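Glucuronoarabinoxylan endo-1,4-beta-xylanase (Clostridium papyrosolvens, PDB 4FMV) probably hydrolyses internal beta-1,4 linkages of xylan, as a family 30 endoxylanase whose (beta/alpha)8-barrel catalytic part is held in this chain, without the carbohydrate-binding and dockerin parts. Local coordinates at residues S22-G27 against R47-E52; N72-S77 against N131-Y136. All blocks are in the same frame, centred on the assembly; numbering follows the deposited sequence.

Contact 1. Residues S22-G27 against R47-E52; sequences SSAWCG and RLRIEE
The indole of W25 and the guanidinium of R49 lie flat on each other, centres 3.9 Å apart and planes at 24°. R49 CD stands over the six-membered ring, 3.4 Å from its centroid in a CH-pi contact, while W25 NE1 sits over the middle of the guanidinium; the arginine thus runs across the indole from the six-membered ring towards NE1. With CG anti to the backbone N (chi1 167°) and the chain extended as far as NE, R49 is long enough to do so. In the guanidinium plane, at its edge, lie E51 OE1 and a water. R49 NH1 meets E51 OE1 at 2.9 Å and R49 NH2 bonds to E51 OE2, an end-on grip that approaches the carboxylate of E51 from above its plane; E52 adds a salt bridge to NH2. The water accepts from W25 N at 2.9 Å and, weakly, from R49 NH1. Together these partners probably fix the rotation of the guanidinium and steady its charge beside the ring; W25, though exposed, also meets W88 edge-to-face.

Further back, A24 CB touches R49 CB at 3.4 Å, a close fit that suits a small methyl. The carbonyl O of R47 receives S22 OG at 2.8 Å and S23 N at 2.9 Å from opposite faces of its plane. S22 OG in turn accepts from A24 N at 3.1 Å, an ST turn, in which serine's short side chain carries its hydroxyl back to the backbone, leading into the type II turn S23-C26. R47 forms salt bridges with E232 and E177 and a hydrogen bond to N142 OD1. Strands 11-22 and 45-49 are parallel neighbours, bridged at S22 and R47, and their carboxyl-terminal ends belong to the rim of the (beta/alpha)8 barrel where enzymes of this fold carry their active site.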
loop_
_atom_site.group_PDB
_atom_site.type_symbol
_atom_site.label_atom_id
_atom_site.label_comp_id
_atom_site.label_asym_id
_atom_site.label_seq_id
_atom_site.Cartn_x
_atom_site.Cartn_y
_atom_site.Cartn_z
ATOM N N SER A 22 -2.723 -5.507 5.723
ATOM C CA SER A 22 -3.594 -5.013 6.777
ATOM C C SER A 22 -3.896 -6.073 7.838
ATOM O O SER A 22 -4.091 -7.240 7.522
ATOM C CB SER A 22 -4.902 -4.485 6.176
ATOM O OG SER A 22 -5.777 -4.019 7.191
ATOM N N SER A 23 -3.925 -5.651 9.094
ATOM C CA SER A 23 -4.357 -6.509 10.208
ATOM C C SER A 23 -5.864 -6.389 10.512
ATOM O O SER A 23 -6.338 -6.906 11.528
ATOM C CB SER A 23 -3.516 -6.247 11.468
ATOM O OG SER A 23 -3.475 -4.866 11.798
ATOM N N ALA A 24 -6.605 -5.657 9.672
ATOM C CA ALA A 24 -8.051 -5.460 9.890
ATOM C C ALA A 24 -8.787 -6.774 10.075
ATOM O O ALA A 24 -8.599 -7.700 9.299
ATOM C CB ALA A 24 -8.672 -4.700 8.693
ATOM N N TRP A 25 -9.614 -6.852 11.114
ATOM C CA TRP A 25 -10.414 -8.045 11.416
ATOM C C TRP A 25 -9.588 -9.326 11.604
ATOM O O TRP A 25 -10.117 -10.430 11.506
ATOM C CB TRP A 25 -11.473 -8.270 10.334
ATOM C CG TRP A 25 -12.639 -7.318 10.411
ATOM C CD1 TRP A 25 -13.526 -7.177 11.458
ATOM C CD2 TRP A 25 -13.058 -6.383 9.403
ATOM N NE1 TRP A 25 -14.454 -6.206 11.154
ATOM C CE2 TRP A 25 -14.201 -5.717 9.897
ATOM C CE3 TRP A 25 -12.584 -6.052 8.117
ATOM C CZ2 TRP A 25 -14.880 -4.727 9.152
ATOM C CZ3 TRP A 25 -13.263 -5.071 7.386
ATOM C CH2 TRP A 25 -14.390 -4.418 7.912
ATOM N N CYS A 26 -8.302 -9.179 11.907
ATOM C CA CYS A 26 -7.429 -10.334 12.186
ATOM C C CYS A 26 -7.291 -10.634 13.675
ATOM O O CYS A 26 -6.465 -11.473 14.080
ATOM C CB CYS A 26 -6.055 -10.146 11.532
ATOM S SG CYS A 26 -6.216 -10.029 9.741
ATOM N N GLY A 27 -8.051 -9.914 14.494
ATOM C CA GLY A 27 -7.874 -10.000 15.934
ATOM C C GLY A 27 -6.434 -9.644 16.278
ATOM O O GLY A 27 -5.854 -8.705 15.704
ATOM N N ARG A 47 -1.505 -1.640 7.971
ATOM C CA ARG A 47 -2.773 -0.921 8.014
ATOM C C ARG A 47 -3.696 -1.547 9.061
ATOM O O ARG A 47 -4.075 -2.717 8.940
ATOM C CB ARG A 47 -3.462 -0.983 6.629
ATOM C CG ARG A 47 -4.800 -0.248 6.537
ATOM C CD ARG A 47 -5.446 -0.476 5.169
ATOM N NE ARG A 47 -6.674 0.322 4.977
ATOM C CZ ARG A 47 -7.772 -0.128 4.379
ATOM N NH1 ARG A 47 -7.795 -1.367 3.930
ATOM N NH2 ARG A 47 -8.837 0.678 4.198
ATOM N N LEU A 48 -4.099 -0.736 10.042
ATOM C CA LEU A 48 -5.067 -1.102 11.076
ATOM C C LEU A 48 -6.483 -0.694 10.659
ATOM O O LEU A 48 -6.671 0.247 9.881
ATOM C CB LEU A 48 -4.753 -0.390 12.393
ATOM C CG LEU A 48 -3.309 -0.336 12.881
ATOM C CD1 LEU A 48 -3.229 0.565 14.106
ATOM C CD2 LEU A 48 -2.811 -1.746 13.190
ATOM N N ARG A 49 -7.472 -1.467 11.091
ATOM C CA ARG A 49 -8.852 -1.011 10.993
ATOM C C ARG A 49 -9.266 -0.453 12.353
ATOM O O ARG A 49 -9.060 -1.104 13.382
ATOM C CB ARG A 49 -9.781 -2.152 10.601
ATOM C CG ARG A 49 -11.265 -1.805 10.782
ATOM C CD ARG A 49 -12.178 -2.950 10.388
ATOM N NE ARG A 49 -13.462 -2.832 11.077
ATOM C CZ ARG A 49 -13.651 -3.205 12.344
ATOM N NH1 ARG A 49 -12.645 -3.724 13.054
ATOM N NH2 ARG A 49 -14.847 -3.063 12.913
ATOM N N ILE A 50 -9.859 0.741 12.351
ATOM C CA ILE A 50 -10.331 1.382 13.579
ATOM C C ILE A 50 -11.675 0.777 13.991
ATOM O O ILE A 50 -12.694 0.940 13.290
ATOM C CB ILE A 50 -10.527 2.898 13.349
ATOM C CG1 ILE A 50 -9.221 3.554 12.876
ATOM C CG2 ILE A 50 -11.041 3.606 14.607
ATOM C CD1 ILE A 50 -9.355 5.061 12.556
ATOM N N GLU A 51 -11.724 0.173 15.177
ATOM C CA GLU A 51 -12.887 -0.647 15.520
ATOM C C GLU A 51 -13.995 0.190 16.174
ATOM O O GLU A 51 -13.877 0.594 17.326
ATOM C CB GLU A 51 -12.424 -1.763 16.479
ATOM C CG GLU A 51 -13.541 -2.567 17.105
ATOM C CD GLU A 51 -14.335 -3.355 16.076
ATOM O OE1 GLU A 51 -13.828 -4.388 15.581
ATOM O OE2 GLU A 51 -15.452 -2.930 15.743
ATOM N N GLU A 52 -15.105 0.371 15.452
ATOM C CA GLU A 52 -16.212 1.240 15.899
ATOM C C GLU A 52 -17.086 0.521 16.916
ATOM O O GLU A 52 -17.955 1.132 17.533
ATOM C CB GLU A 52 -17.058 1.777 14.726
ATOM C CG GLU A 52 -17.970 0.721 14.030
ATOM C CD GLU A 52 -17.295 0.022 12.856
ATOM O OE1 GLU A 52 -16.048 -0.044 12.828
ATOM O OE2 GLU A 52 -18.003 -0.484 11.964
HETATM O O HOH W 1 -9.471 -4.711 13.076
#

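Contact 2. Residues N72-S77 against N131-Y136; sequences NAKKAS and NGVDLY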
loop_
_atom_site.group_PDB
_atom_site.type_symbol
_atom_site.label_atom_id
_atom_site.label_comp_id
_atom_site.label_asym_id
_atom_site.label_seq_id
_atom_site.Cartn_x
_atom_site.Cartn_y
_atom_site.Cartn_z
ATOM N N ASN A 72 -0.992 -5.471 17.186
ATOM C CA ASN A 72 -0.547 -5.625 15.807
ATOM C C ASN A 72 0.430 -4.518 15.429
ATOM O O ASN A 72 1.502 -4.770 14.891
ATOM C CB ASN A 72 -1.763 -5.649 14.872
ATOM C CG ASN A 72 -2.650 -6.875 15.113
ATOM O OD1 ASN A 72 -2.159 -7.922 15.543
ATOM N ND2 ASN A 72 -3.954 -6.745 14.854
ATOM N N ALA A 73 0.051 -3.290 15.759
ATOM C CA ALA A 73 0.882 -2.116 15.539
ATOM C C ALA A 73 2.239 -2.250 16.208
ATOM O O ALA A 73 3.269 -1.938 15.605
ATOM C CB ALA A 73 0.155 -0.859 16.054
ATOM N N LYS A 74 2.260 -2.720 17.459
ATOM C CA LYS A 74 3.536 -2.865 18.160
ATOM C C LYS A 74 4.450 -3.888 17.489
ATOM O O LYS A 74 5.665 -3.692 17.440
ATOM C CB LYS A 74 3.332 -3.217 19.636
ATOM C CG LYS A 74 2.769 -2.075 20.503
ATOM C CD LYS A 74 2.678 -2.528 21.966
ATOM C CE LYS A 74 2.251 -1.415 22.911
ATOM N NZ LYS A 74 2.372 -1.842 24.374
ATOM N N LYS A 75 3.883 -4.982 16.976
ATOM C CA LYS A 75 4.709 -5.985 16.300
ATOM C C LYS A 75 5.303 -5.455 14.987
ATOM O O LYS A 75 6.485 -5.677 14.690
ATOM C CB LYS A 75 3.931 -7.292 16.077
ATOM C CG LYS A 75 3.666 -8.057 17.377
ATOM C CD LYS A 75 2.818 -9.273 17.132
ATOM C CE LYS A 75 2.460 -9.997 18.451
ATOM N NZ LYS A 75 1.615 -9.169 19.333
ATOM N N ALA A 76 4.485 -4.753 14.213
ATOM C CA ALA A 76 4.950 -4.155 12.969
ATOM C C ALA A 76 6.033 -3.117 13.251
ATOM O O ALA A 76 7.075 -3.114 12.597
ATOM C CB ALA A 76 3.770 -3.536 12.169
ATOM N N SER A 77 5.806 -2.265 14.251
ATOM C CA SER A 77 6.741 -1.193 14.574
ATOM C C SER A 77 8.094 -1.718 15.015
ATOM O O SER A 77 9.119 -1.103 14.731
ATOM C CB SER A 77 6.189 -0.300 15.693
ATOM O OG SER A 77 5.007 0.360 15.274
ATOM N N ASN A 131 0.490 4.549 24.050
ATOM C CA ASN A 131 0.967 3.168 24.067
ATOM C C ASN A 131 2.225 2.882 23.266
ATOM O O ASN A 131 2.538 1.732 23.008
ATOM C CB ASN A 131 -0.167 2.181 23.818
ATOM C CG ASN A 131 -1.115 2.118 24.993
ATOM O OD1 ASN A 131 -0.885 1.374 25.948
ATOM N ND2 ASN A 131 -2.158 2.936 24.961
ATOM N N GLY A 132 2.867 3.932 22.761
ATOM C CA GLY A 132 4.181 3.791 22.161
ATOM C C GLY A 132 4.207 3.656 20.651
ATOM O O GLY A 132 5.267 3.430 20.065
ATOM N N VAL A 133 3.055 3.786 20.004
ATOM C CA VAL A 133 3.010 3.718 18.548
ATOM C C VAL A 133 2.667 5.107 18.012
ATOM O O VAL A 133 1.591 5.647 18.311
ATOM C CB VAL A 133 1.959 2.669 18.076
ATOM C CG1 VAL A 133 1.719 2.741 16.554
ATOM C CG2 VAL A 133 2.379 1.274 18.511
ATOM N N ASP A 134 3.556 5.710 17.233
ATOM C CA ASP A 134 3.190 6.987 16.644
ATOM C C ASP A 134 2.611 6.674 15.267
ATOM O O ASP A 134 3.347 6.320 14.323
ATOM C CB ASP A 134 4.422 7.902 16.535
ATOM C CG ASP A 134 4.933 8.390 17.909
ATOM O OD1 ASP A 134 4.122 8.474 18.860
ATOM O OD2 ASP A 134 6.146 8.701 18.037
ATOM N N LEU A 135 1.294 6.829 15.138
ATOM C CA LEU A 135 0.626 6.505 13.877
ATOM C C LEU A 135 1.173 7.376 12.769
ATOM O O LEU A 135 1.261 8.595 12.935
ATOM C CB LEU A 135 -0.866 6.780 13.961
ATOM C CG LEU A 135 -1.839 5.722 14.433
ATOM C CD1 LEU A 135 -3.256 6.230 14.091
ATOM C CD2 LEU A 135 -1.542 4.363 13.803
ATOM N N TYR A 136 1.491 6.769 11.629
ATOM C CA TYR A 136 1.998 7.544 10.499
ATOM C C TYR A 136 0.910 8.431 9.904
ATOM O O TYR A 136 1.156 9.584 9.578
ATOM C CB TYR A 136 2.594 6.627 9.410
ATOM C CG TYR A 136 3.383 7.391 8.373
ATOM C CD1 TYR A 136 4.728 7.650 8.561
ATOM C CD2 TYR A 136 2.769 7.891 7.228
ATOM C CE1 TYR A 136 5.461 8.368 7.634
ATOM C CE2 TYR A 136 3.488 8.613 6.298
ATOM C CZ TYR A 136 4.831 8.840 6.508
ATOM O OH TYR A 136 5.545 9.554 5.595
#
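A73 O takes two bonds from one residue: S77 N reaches it at 2.9 Å in the regular helical pattern, and S77 OG at 2.9 Å from above the carbonyl plane, 41° out of it. Bent back over its own helix in this way, the serine hydroxyl is satisfied within helix 67-78 and can sit beside a hydrocarbon, V133 CG1, without needing a partner there. V133 faces the helix with both branches. CG2 lies against A73 CB and K74 CG, each at 3.9 Å, while CG1 touches A73 CB from the other branch; with CG1 anti to the backbone N (chi1 170°), the two methyls straddle the alanine, whose small side chain lets the chain of V133 come near.

The valine owes its position to the end of helix 114-130, a Schellman motif in which G132, at positive phi where glycine is favoured, donates to K129 O and V133 N donates to M128 O. This turns the chain towards strand 137-139 of the barrel, and N131 ND2 closes on Y127 O beside it. V83 of strand 82-86 is touched by A73 and S77, so the helix rests on the strand it precedes. On the exposed side of the helix, K74, extended beyond CG, crosses V133 obliquely and brings CE within 3.2 Å of N131 O.

From the N terminus, strand 11-22 runs into 22-27, the chain passes through helix 31-40 and returns along strand 45-49, so contact 1 closes the first beta-alpha-beta unit of the barrel. Helix 67-78 and strand 82-86 follow, then the hairpin strands 95-100 and 103-109, before helix 114-130 brings 131-136 back to close contact 2. The two loops are in series, neither nested nor crossed. They lie towards opposite ends of the barrel strands, their centres about 13 Å apart, yet touch: N72 ND2 probably bonds to G27 O at 2.9 Å, and L48 CD1 packs on L135 CD2, joining strand, helix and loop.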